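Local coordinates for alpha-1,3-glucanase (Bacillus circulans, PDB 5ZRU), which probably hydrolyses alpha-1,3-glucan through this GH87 catalytic unit, one part of a longer protein that probably also binds carbohydrate, at residues Glu139-Met144 / Gly251-Asn256; Asp75-Arg80 / Leu171-Val176. All coordinates share one frame; numbering follows the deposited sequence.

Contact 1 of 2, residues Glu139-Met144 / Gly251-Asn256. With PE5 (3,6,9,12,15,18,21,24-octaoxahexacosan-1-ol), chain C.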
ATOM      1  N   GLU A 139      -8.336   2.709   8.128  1.00  9.85           N
ATOM      2  CA  GLU A 139      -8.346   4.165   8.194  1.00  9.51           C
ATOM      3  C   GLU A 139      -9.731   4.700   7.872  1.00  9.90           C
ATOM      4  O   GLU A 139     -10.532   4.038   7.202  1.00  7.67           O
ATOM      5  CB  GLU A 139      -7.314   4.784   7.231  1.00 10.45           C
ATOM      6  CG  GLU A 139      -5.886   4.467   7.634  1.00  8.58           C
ATOM      7  CD  GLU A 139      -4.859   5.148   6.758  1.00 11.71           C
ATOM      8  OE1 GLU A 139      -5.234   5.929   5.862  1.00 12.51           O
ATOM      9  OE2 GLU A 139      -3.672   4.877   6.959  1.00 12.92           O
ATOM     10  N   VAL A 140     -10.012   5.893   8.400  1.00  8.06           N
ATOM     11  CA  VAL A 140     -11.139   6.713   7.974  1.00 11.17           C
ATOM     12  C   VAL A 140     -10.612   8.133   7.851  1.00 11.52           C
ATOM     13  O   VAL A 140      -9.554   8.467   8.387  1.00 10.70           O
ATOM     14  CB  VAL A 140     -12.351   6.678   8.940  1.00 13.28           C
ATOM     15  CG1 VAL A 140     -13.027   5.308   8.911  1.00 15.73           C
ATOM     16  CG2 VAL A 140     -11.924   7.036  10.364  1.00  9.31           C
ATOM     17  N   HIS A 141     -11.345   8.969   7.118  1.00  9.97           N
ATOM     18  CA  HIS A 141     -10.995  10.384   7.068  1.00 10.41           C
ATOM     19  C   HIS A 141     -12.267  11.215   7.093  1.00 13.04           C
ATOM     20  O   HIS A 141     -13.350  10.741   6.748  1.00 11.77           O
ATOM     21  CB  HIS A 141     -10.115  10.726   5.846  1.00 10.65           C
ATOM     22  CG  HIS A 141     -10.781  10.529   4.514  1.00 11.96           C
ATOM     23  ND1 HIS A 141     -10.882   9.295   3.903  1.00 12.18           N
ATOM     24  CD2 HIS A 141     -11.332  11.420   3.651  1.00 10.76           C
ATOM     25  CE1 HIS A 141     -11.486   9.432   2.735  1.00 11.98           C
ATOM     26  NE2 HIS A 141     -11.774  10.711   2.561  1.00 11.24           N
ATOM     27  N   TRP A 142     -12.127  12.462   7.538  1.00  9.45           N
ATOM     28  CA  TRP A 142     -13.265  13.373   7.610  1.00 14.09           C
ATOM     29  C   TRP A 142     -12.736  14.797   7.545  1.00 11.57           C
ATOM     30  O   TRP A 142     -11.541  15.039   7.711  1.00 10.54           O
ATOM     31  CB  TRP A 142     -14.089  13.147   8.888  1.00 11.40           C
ATOM     32  CG  TRP A 142     -13.336  13.464  10.171  1.00 10.99           C
ATOM     33  CD1 TRP A 142     -13.272  14.673  10.805  1.00 13.83           C
ATOM     34  CD2 TRP A 142     -12.549  12.559  10.959  1.00 11.56           C
ATOM     35  NE1 TRP A 142     -12.498  14.579  11.935  1.00 14.63           N
ATOM     36  CE2 TRP A 142     -12.046  13.291  12.059  1.00 12.54           C
ATOM     37  CE3 TRP A 142     -12.231  11.199  10.848  1.00 11.23           C
ATOM     38  CZ2 TRP A 142     -11.236  12.713  13.032  1.00 11.09           C
ATOM     39  CZ3 TRP A 142     -11.422  10.623  11.818  1.00  9.45           C
ATOM     40  CH2 TRP A 142     -10.940  11.378  12.904  1.00 12.54           C
ATOM     41  N   LYS A 143     -13.646  15.740   7.307  1.00 13.85           N
ATOM     42  CA  LYS A 143     -13.302  17.154   7.247  1.00 14.47           C
ATOM     43  C   LYS A 143     -13.920  17.877   8.434  1.00 17.42           C
ATOM     44  O   LYS A 143     -15.071  17.618   8.798  1.00 14.91           O
ATOM     45  CB  LYS A 143     -13.788  17.797   5.945  1.00 16.65           C
ATOM     46  CG  LYS A 143     -13.010  17.375   4.719  1.00 23.28           C
ATOM     47  CD  LYS A 143     -13.517  18.071   3.466  1.00 23.15           C
ATOM     48  CE  LYS A 143     -14.921  17.617   3.091  1.00 25.65           C
ATOM     49  NZ  LYS A 143     -15.306  18.136   1.735  1.00 23.44           N
ATOM     50  N   MET A 144     -13.142  18.766   9.039  1.00 14.84           N
ATOM     51  CA  MET A 144     -13.615  19.602  10.132  1.00 17.84           C
ATOM     52  C   MET A 144     -14.354  20.816   9.578  1.00 20.27           C
ATOM     53  O   MET A 144     -14.066  21.285   8.474  1.00 15.70           O
ATOM     54  CB  MET A 144     -12.434  20.068  10.987  1.00 15.12           C
ATOM     55  CG  MET A 144     -11.513  18.945  11.430  1.00 14.57           C
ATOM     56  SD  MET A 144     -12.398  17.790  12.485  1.00 18.98           S
ATOM     57  CE  MET A 144     -12.779  18.828  13.882  1.00 19.30           C
ATOM     58  N   GLY A 251     -11.512  16.697  -6.221  1.00  9.81           N
ATOM     59  CA  GLY A 251     -10.475  16.567  -5.208  1.00  9.33           C
ATOM     60  C   GLY A 251     -10.681  15.332  -4.347  1.00  9.53           C
ATOM     61  O   GLY A 251     -11.807  14.889  -4.109  1.00  7.81           O
ATOM     62  N   ILE A 252      -9.571  14.765  -3.863  1.00  7.99           N
ATOM     63  CA  ILE A 252      -9.696  13.576  -3.018  1.00  8.43           C
ATOM     64  C   ILE A 252     -10.472  13.863  -1.739  1.00 10.52           C
ATOM     65  O   ILE A 252     -10.966  12.929  -1.097  1.00  9.46           O
ATOM     66  CB  ILE A 252      -8.313  12.968  -2.681  1.00  9.71           C
ATOM     67  CG1 ILE A 252      -7.474  13.932  -1.820  1.00 10.39           C
ATOM     68  CG2 ILE A 252      -7.591  12.555  -3.962  1.00  9.07           C
ATOM     69  CD1 ILE A 252      -6.131  13.323  -1.342  1.00  8.38           C
ATOM     70  N   TRP A 253     -10.595  15.131  -1.345  1.00 10.23           N
ATOM     71  CA  TRP A 253     -11.370  15.499  -0.167  1.00 12.02           C
ATOM     72  C   TRP A 253     -12.805  15.898  -0.499  1.00 11.58           C
ATOM     73  O   TRP A 253     -13.552  16.265   0.412  1.00 13.57           O
ATOM     74  CB  TRP A 253     -10.670  16.650   0.586  1.00  9.95           C
ATOM     75  CG  TRP A 253      -9.446  16.176   1.354  1.00 11.35           C
ATOM     76  CD1 TRP A 253      -8.136  16.271   0.963  1.00  8.82           C
ATOM     77  CD2 TRP A 253      -9.438  15.509   2.625  1.00 11.14           C
ATOM     78  NE1 TRP A 253      -7.315  15.709   1.921  1.00 11.15           N
ATOM     79  CE2 TRP A 253      -8.091  15.233   2.948  1.00  8.56           C
ATOM     80  CE3 TRP A 253     -10.443  15.113   3.521  1.00 11.53           C
ATOM     81  CZ2 TRP A 253      -7.719  14.588   4.135  1.00  9.61           C
ATOM     82  CZ3 TRP A 253     -10.069  14.469   4.715  1.00 10.64           C
ATOM     83  CH2 TRP A 253      -8.720  14.215   5.001  1.00 10.50           C
ATOM     84  N   HIS A 254     -13.196  15.867  -1.773  1.00 10.68           N
ATOM     85  CA  HIS A 254     -14.499  16.387  -2.176  1.00 11.87           C
ATOM     86  C   HIS A 254     -15.339  15.393  -2.958  1.00 10.99           C
ATOM     87  O   HIS A 254     -16.558  15.355  -2.770  1.00 13.20           O
ATOM     88  CB  HIS A 254     -14.315  17.675  -3.003  1.00 10.92           C
ATOM     89  CG  HIS A 254     -13.682  18.788  -2.228  1.00 12.00           C
ATOM     90  ND1 HIS A 254     -14.387  19.565  -1.335  1.00 15.00           N
ATOM     91  CD2 HIS A 254     -12.407  19.241  -2.197  1.00 11.69           C
ATOM     92  CE1 HIS A 254     -13.574  20.453  -0.789  1.00 17.27           C
ATOM     93  NE2 HIS A 254     -12.368  20.280  -1.299  1.00 13.68           N
ATOM     94  N   THR A 255     -14.725  14.587  -3.825  1.00  9.30           N
ATOM     95  CA  THR A 255     -15.449  13.673  -4.700  1.00  9.01           C
ATOM     96  C   THR A 255     -15.185  12.240  -4.251  1.00  9.91           C
ATOM     97  O   THR A 255     -14.040  11.778  -4.317  1.00  9.90           O
ATOM     98  CB  THR A 255     -15.016  13.857  -6.157  1.00  9.50           C
ATOM     99  OG1 THR A 255     -15.383  15.170  -6.608  1.00 10.06           O
ATOM    100  CG2 THR A 255     -15.684  12.814  -7.042  1.00  9.48           C
ATOM    101  N   ASN A 256     -16.244  11.542  -3.810  1.00  9.07           N
ATOM    102  CA  ASN A 256     -16.172  10.157  -3.342  1.00 10.04           C
ATOM    103  C   ASN A 256     -16.949   9.260  -4.297  1.00  9.09           C
ATOM    104  O   ASN A 256     -18.146   9.478  -4.524  1.00 11.04           O
ATOM    105  CB  ASN A 256     -16.756   9.997  -1.934  1.00 10.26           C
ATOM    106  CG  ASN A 256     -15.915  10.661  -0.856  1.00 12.14           C
ATOM    107  OD1 ASN A 256     -14.892  11.267  -1.138  1.00 11.23           O
ATOM    108  ND2 ASN A 256     -16.361  10.552   0.395  1.00 15.62           N
TER
HETATM  109  C48 PE5 C 601     -21.236   0.832   1.448  1.00 21.35           C
HETATM  110  C50 PE5 C 601     -20.081   0.073   2.110  1.00 21.41           C
HETATM  111  O1  PE5 C 601     -20.443  -0.319   3.407  1.00 28.07           O
HETATM  112  C1  PE5 C 601     -19.484  -1.086   4.083  1.00 25.78           C
HETATM  113  C2  PE5 C 601     -19.884  -1.292   5.546  1.00 22.90           C
HETATM  114  O2  PE5 C 601     -19.890  -0.061   6.212  1.00 21.48           O
HETATM  115  C3  PE5 C 601     -20.381  -0.080   7.522  1.00 23.37           C
HETATM  116  C4  PE5 C 601     -20.388   1.345   8.091  1.00 22.27           C
HETATM  117  O3  PE5 C 601     -19.099   1.894   8.023  1.00 27.46           O
HETATM  118  C5  PE5 C 601     -18.929   3.167   8.589  1.00 20.78           C
HETATM  119  C6  PE5 C 601     -18.169   4.089   7.624  1.00 31.37           C
HETATM  120  O4  PE5 C 601     -16.777   3.994   7.787  1.00 30.13           O
HETATM  121  C7  PE5 C 601     -16.016   4.012   6.607  1.00 27.79           C
HETATM  122  C8  PE5 C 601     -16.380   5.227   5.751  1.00 30.45           C
HETATM  123  O5  PE5 C 601     -15.898   5.044   4.457  1.00 33.05           O
HETATM  124  C9  PE5 C 601     -16.388   5.954   3.510  1.00 30.07           C
HETATM  125  C10 PE5 C 601     -15.289   6.954   3.181  1.00 27.79           C
HETATM  126  O6  PE5 C 601     -15.772   8.250   3.375  1.00 27.56           O
HETATM  127  C11 PE5 C 601     -14.783   9.220   3.563  1.00 27.21           C
HETATM  128  C12 PE5 C 601     -15.410  10.519   4.052  1.00 25.99           C
HETATM  129  O7  PE5 C 601     -15.143  11.484   3.083  1.00 24.43           O
HETATM  130  C13 PE5 C 601     -14.821  12.751   3.579  1.00 21.91           C
HETATM  131  C14 PE5 C 601     -15.179  13.785   2.515  1.00 23.80           C
HETATM  132  O8  PE5 C 601     -16.340  13.357   1.863  1.00 25.64           O
HETATM  133  C15 PE5 C 601     -16.779  14.162   0.799  1.00 24.84           C
HETATM  134  C16 PE5 C 601     -18.160  14.742   1.135  1.00 22.55           C
HETATM  135  O52 PE5 C 601     -19.162  14.111   0.387  1.00 32.17           O
HETATM  136  O   HOH W   1     -12.881  12.163   0.513  1.00 12.59           O

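Contact 2 of 2, residues Asp75-Arg80 / Leu171-Val176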
ATOM      1  N   ASP A  75      -8.101  21.243   8.013  1.00 14.25           N
ATOM      2  CA  ASP A  75      -9.436  20.702   8.221  1.00 15.39           C
ATOM      3  C   ASP A  75      -9.599  19.263   7.737  1.00 13.50           C
ATOM      4  O   ASP A  75     -10.671  18.685   7.935  1.00 15.75           O
ATOM      5  CB  ASP A  75     -10.502  21.602   7.565  1.00 14.92           C
ATOM      6  CG  ASP A  75     -10.088  22.146   6.199  1.00 18.08           C
ATOM      7  OD1 ASP A  75      -8.898  22.117   5.838  1.00 15.93           O
ATOM      8  OD2 ASP A  75     -10.986  22.634   5.480  1.00 23.71           O
ATOM      9  N   GLY A  76      -8.579  18.663   7.127  1.00 10.98           N
ATOM     10  CA  GLY A  76      -8.643  17.275   6.704  1.00  9.84           C
ATOM     11  C   GLY A  76      -7.937  16.371   7.689  1.00 11.07           C
ATOM     12  O   GLY A  76      -6.752  16.551   7.970  1.00 11.32           O
ATOM     13  N   VAL A  77      -8.676  15.404   8.243  1.00  8.24           N
ATOM     14  CA  VAL A  77      -8.127  14.490   9.238  1.00  8.98           C
ATOM     15  C   VAL A  77      -8.275  13.059   8.742  1.00 10.89           C
ATOM     16  O   VAL A  77      -9.369  12.646   8.350  1.00  9.50           O
ATOM     17  CB  VAL A  77      -8.807  14.636  10.613  1.00 11.35           C
ATOM     18  CG1 VAL A  77      -8.096  13.739  11.636  1.00  8.19           C
ATOM     19  CG2 VAL A  77      -8.798  16.101  11.079  1.00 11.09           C
ATOM     20  N   THR A  78      -7.187  12.299   8.805  1.00  9.21           N
ATOM     21  CA  THR A  78      -7.210  10.861   8.579  1.00  6.81           C
ATOM     22  C   THR A  78      -6.810  10.184   9.880  1.00  8.31           C
ATOM     23  O   THR A  78      -5.929  10.671  10.592  1.00  9.47           O
ATOM     24  CB  THR A  78      -6.254  10.448   7.452  1.00 10.81           C
ATOM     25  OG1 THR A  78      -6.545  11.216   6.283  1.00 11.11           O
ATOM     26  CG2 THR A  78      -6.419   8.970   7.123  1.00 10.35           C
ATOM     27  N   MET A  79      -7.490   9.092  10.219  1.00 10.08           N
ATOM     28  CA  MET A  79      -7.198   8.364  11.450  1.00  6.67           C
ATOM     29  C   MET A  79      -6.942   6.904  11.113  1.00 10.65           C
ATOM     30  O   MET A  79      -7.752   6.278  10.424  1.00 10.03           O
ATOM     31  CB  MET A  79      -8.349   8.472  12.460  1.00  6.64           C
ATOM     32  CG  MET A  79      -8.096   7.644  13.745  1.00  9.12           C
ATOM     33  SD  MET A  79      -9.394   7.865  14.990  1.00 11.32           S
ATOM     34  CE  MET A  79     -10.785   7.119  14.143  1.00  8.63           C
ATOM     35  N   ARG A  80      -5.824   6.366  11.597  1.00  8.03           N
ATOM     36  CA  ARG A  80      -5.568   4.931  11.532  1.00  7.34           C
ATOM     37  C   ARG A  80      -5.961   4.323  12.871  1.00  9.57           C
ATOM     38  O   ARG A  80      -5.471   4.757  13.924  1.00  9.27           O
ATOM     39  CB  ARG A  80      -4.111   4.631  11.190  1.00  6.80           C
ATOM     40  CG  ARG A  80      -3.849   3.145  10.923  1.00  8.05           C
ATOM     41  CD  ARG A  80      -2.484   2.940  10.298  1.00  6.75           C
ATOM     42  NE  ARG A  80      -2.289   1.562   9.855  1.00  8.11           N
ATOM     43  CZ  ARG A  80      -1.649   0.631  10.554  1.00  9.25           C
ATOM     44  NH1 ARG A  80      -1.132   0.916  11.747  1.00  8.97           N
ATOM     45  NH2 ARG A  80      -1.519  -0.593  10.051  1.00  8.90           N
ATOM     46  N   LEU A 171      -3.169  10.229  13.890  1.00  8.95           N
ATOM     47  CA  LEU A 171      -3.886  11.108  12.983  1.00 10.01           C
ATOM     48  C   LEU A 171      -2.904  11.719  11.993  1.00 10.35           C
ATOM     49  O   LEU A 171      -1.738  11.965  12.319  1.00 11.15           O
ATOM     50  CB  LEU A 171      -4.601  12.238  13.733  1.00 11.73           C
ATOM     51  CG  LEU A 171      -5.545  11.851  14.873  1.00 10.07           C
ATOM     52  CD1 LEU A 171      -6.176  13.116  15.486  1.00 10.67           C
ATOM     53  CD2 LEU A 171      -6.610  10.906  14.362  1.00 10.35           C
ATOM     54  N   GLU A 172      -3.385  11.962  10.779  1.00  9.35           N
ATOM     55  CA  GLU A 172      -2.685  12.788   9.804  1.00  7.98           C
ATOM     56  C   GLU A 172      -3.595  13.955   9.446  1.00  9.81           C
ATOM     57  O   GLU A 172      -4.787  13.761   9.195  1.00 11.53           O
ATOM     58  CB  GLU A 172      -2.286  11.965   8.568  1.00  9.67           C
ATOM     59  CG  GLU A 172      -1.081  11.079   8.856  1.00 12.18           C
ATOM     60  CD  GLU A 172      -0.755  10.079   7.755  1.00 13.83           C
ATOM     61  OE1 GLU A 172      -1.613   9.823   6.893  1.00 14.00           O
ATOM     62  OE2 GLU A 172       0.377   9.553   7.760  1.00 17.76           O
ATOM     63  N   ILE A 173      -3.055  15.169   9.489  1.00  8.91           N
ATOM     64  CA  ILE A 173      -3.869  16.380   9.439  1.00 10.20           C
ATOM     65  C   ILE A 173      -3.314  17.287   8.355  1.00 10.15           C
ATOM     66  O   ILE A 173      -2.099  17.499   8.282  1.00 10.23           O
ATOM     67  CB  ILE A 173      -3.897  17.095  10.806  1.00  9.60           C
ATOM     68  CG1 ILE A 173      -4.476  16.169  11.877  1.00  9.44           C
ATOM     69  CG2 ILE A 173      -4.732  18.365  10.738  1.00 10.99           C
ATOM     70  CD1 ILE A 173      -4.511  16.770  13.290  1.00  9.97           C
ATOM     71  N   GLU A 174      -4.198  17.814   7.510  1.00 11.81           N
ATOM     72  CA  GLU A 174      -3.769  18.608   6.369  1.00  9.87           C
ATOM     73  C   GLU A 174      -4.811  19.673   6.068  1.00 10.00           C
ATOM     74  O   GLU A 174      -5.994  19.514   6.380  1.00 10.22           O
ATOM     75  CB  GLU A 174      -3.558  17.728   5.128  1.00  7.09           C
ATOM     76  CG  GLU A 174      -4.823  17.067   4.625  1.00  9.36           C
ATOM     77  CD  GLU A 174      -4.529  15.927   3.678  1.00 11.77           C
ATOM     78  OE1 GLU A 174      -4.300  14.799   4.169  1.00  9.07           O
ATOM     79  OE2 GLU A 174      -4.514  16.159   2.452  1.00 10.07           O
ATOM     80  N   ALA A 175      -4.359  20.762   5.449  1.00 11.34           N
ATOM     81  CA  ALA A 175      -5.287  21.767   4.949  1.00 11.50           C
ATOM     82  C   ALA A 175      -5.920  21.258   3.661  1.00 11.81           C
ATOM     83  O   ALA A 175      -5.240  20.700   2.798  1.00 13.49           O
ATOM     84  CB  ALA A 175      -4.568  23.093   4.703  1.00 18.99           C
ATOM     85  N   VAL A 176      -7.228  21.430   3.540  1.00 10.76           N
ATOM     86  CA  VAL A 176      -7.977  20.916   2.397  1.00 11.64           C
ATOM     87  C   VAL A 176      -8.210  22.067   1.423  1.00 13.13           C
ATOM     88  O   VAL A 176      -8.845  23.061   1.804  1.00 11.97           O
ATOM     89  CB  VAL A 176      -9.312  20.301   2.831  1.00 12.22           C
ATOM     90  CG1 VAL A 176     -10.154  19.980   1.603  1.00 13.84           C
ATOM     91  CG2 VAL A 176      -9.071  19.054   3.676  1.00 12.89           C
TER
HETATM   92  O   HOH W   2     -10.990  23.585   3.093  1.00 26.10           O
HETATM   93  O   HOH W   3      -4.949  13.373   6.356  1.00 17.55           O

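Contact 1 of 2, residues Glu139-Met144 / Gly251-Asn256
A polyethylene glycol chain (PE5) threads along the seam where His141 meets Trp253, and lies over one face of the histidine ring with its C11 3.4 Å from His141 CE1. The seam joins the two parts of the catalytic unit: strand 132-144 belongs to the antiparallel beta-sandwich at its N-terminal end, and residues 251-256 form a turn running into strand 255-259 of the right-handed parallel beta-helix. Across it, His141 turns its edge to the face of the Trp253 six-membered ring in an offset T-shaped pair, planes at 89°, and the closest carbons are His141 CD2 and Trp253 CZ3 at 3.5 Å. Trp315 stacks on His141 and meets Trp253 edge-to-face, while Glu174 OE2 accepts a hydrogen bond from the indole NE1, so both rings are held from the surrounding fold as well. In the plane of the imidazole, water 1 lies 2.7 Å from His141 NE2; it is within hydrogen-bonding distance of Ile252 O and Asn256 OD1 as well, with more acceptors around it than it has protons, linking His141 to the turn at Ile252 and to strand 255-259 at Asn256. The Asn256 amide is thereby shared: OD1 faces the water, and ND2 donates to PE5 O7 at 3.1 Å along a fairly straight line, with a weak, more bent bond to O8. Lys143 runs past the indole on its way to the turn. Its CG packs 3.6 Å from Trp253 CE3, and the bend at chi3 (-68°) carries the ammonium end to the main chain beyond the ring. His254, whose NE2 is bonded to Pro177 O, stands beside that end with ND1 3.5 Å from Lys143 NZ. The lysine's bond to the turn is 2.9 Å long, from NZ to Trp253 O, with the nitrogen tilted 22° from the carbonyl plane.

Contact 2 of 2, residues Asp75-Arg80 / Leu171-Val176
Leu171 lays its CD2 methyl against Met79, 3.5 Å from CB, and the same methyl reaches Val77 CG1. Ile154 and Ile156 of strand 153-157 meet Leu171 and Met79 respectively on this apolar face. Glu172 pairs with Thr78 through two backbone bonds: Thr78 N reaches Glu172 O at 2.8 Å, and Glu172 N returns to Thr78 O. Its carboxylate makes salt bridges with Arg20 and Arg371. Ile173 forms a non-hydrogen-bonded pair with Val77, their side chains on the apolar face, and its CA-H points at Gly76 O, 3.2 Å from CA. Strands 76-80 and 171-174 thus run antiparallel (167° between their directions) within the beta-sandwich domain that packs against the parallel beta-helix, and their other face, carrying Thr78, Glu172 and Glu174, bears the polar groups. There water 3 donates to Glu172 O and to Glu174 OE1 and lies 2.7 Å from Thr78 OG1, bridging the two strands. The far oxygen of Glu174, OE2, is claimed by Arg345 and Trp253, both outside the pair. In the backbone, Glu174 exchanges two bonds with Gly76; Asp75 and Gly76 together face this one residue, a classic beta bulge. Beyond it Ala175 turns its methyl away from strand 76-80. Val176 comes back: CG2 sits 3.5 Å from Gly76 CA, over the side that the glycine leaves bare of a side chain. Asp75, its CG folded between backbone N and carbonyl carbon (chi1 40°), brings OD1 to Val176 N at 2.9 Å, met on the syn side but 27° out of the carboxylate plane. Water 2 donates to Asp75 OD2 and to Val176 O, 2.6 Å from each.

Strand 76-82 lies between the other two strands concerned, so contact 2 on one edge and strand 132-144 of contact 1 on the other share it; the contact centres are 9 Å apart. Met144 N lies 2.7 Å from Asp75 O and Val140 O 2.8 Å from Met79 N, both probable hydrogen bonds. Contact 2 is internal to the beta-sandwich, whereas contact 1 carries that sheet onto the beta-helix. Val176 also touches Trp253, and its side chain is about 8 Å from the glycol chain that contact 1 holds directly. The Ile252 side chain is about 9 Å from that of His312, a zinc ligand with His3 and Asp278.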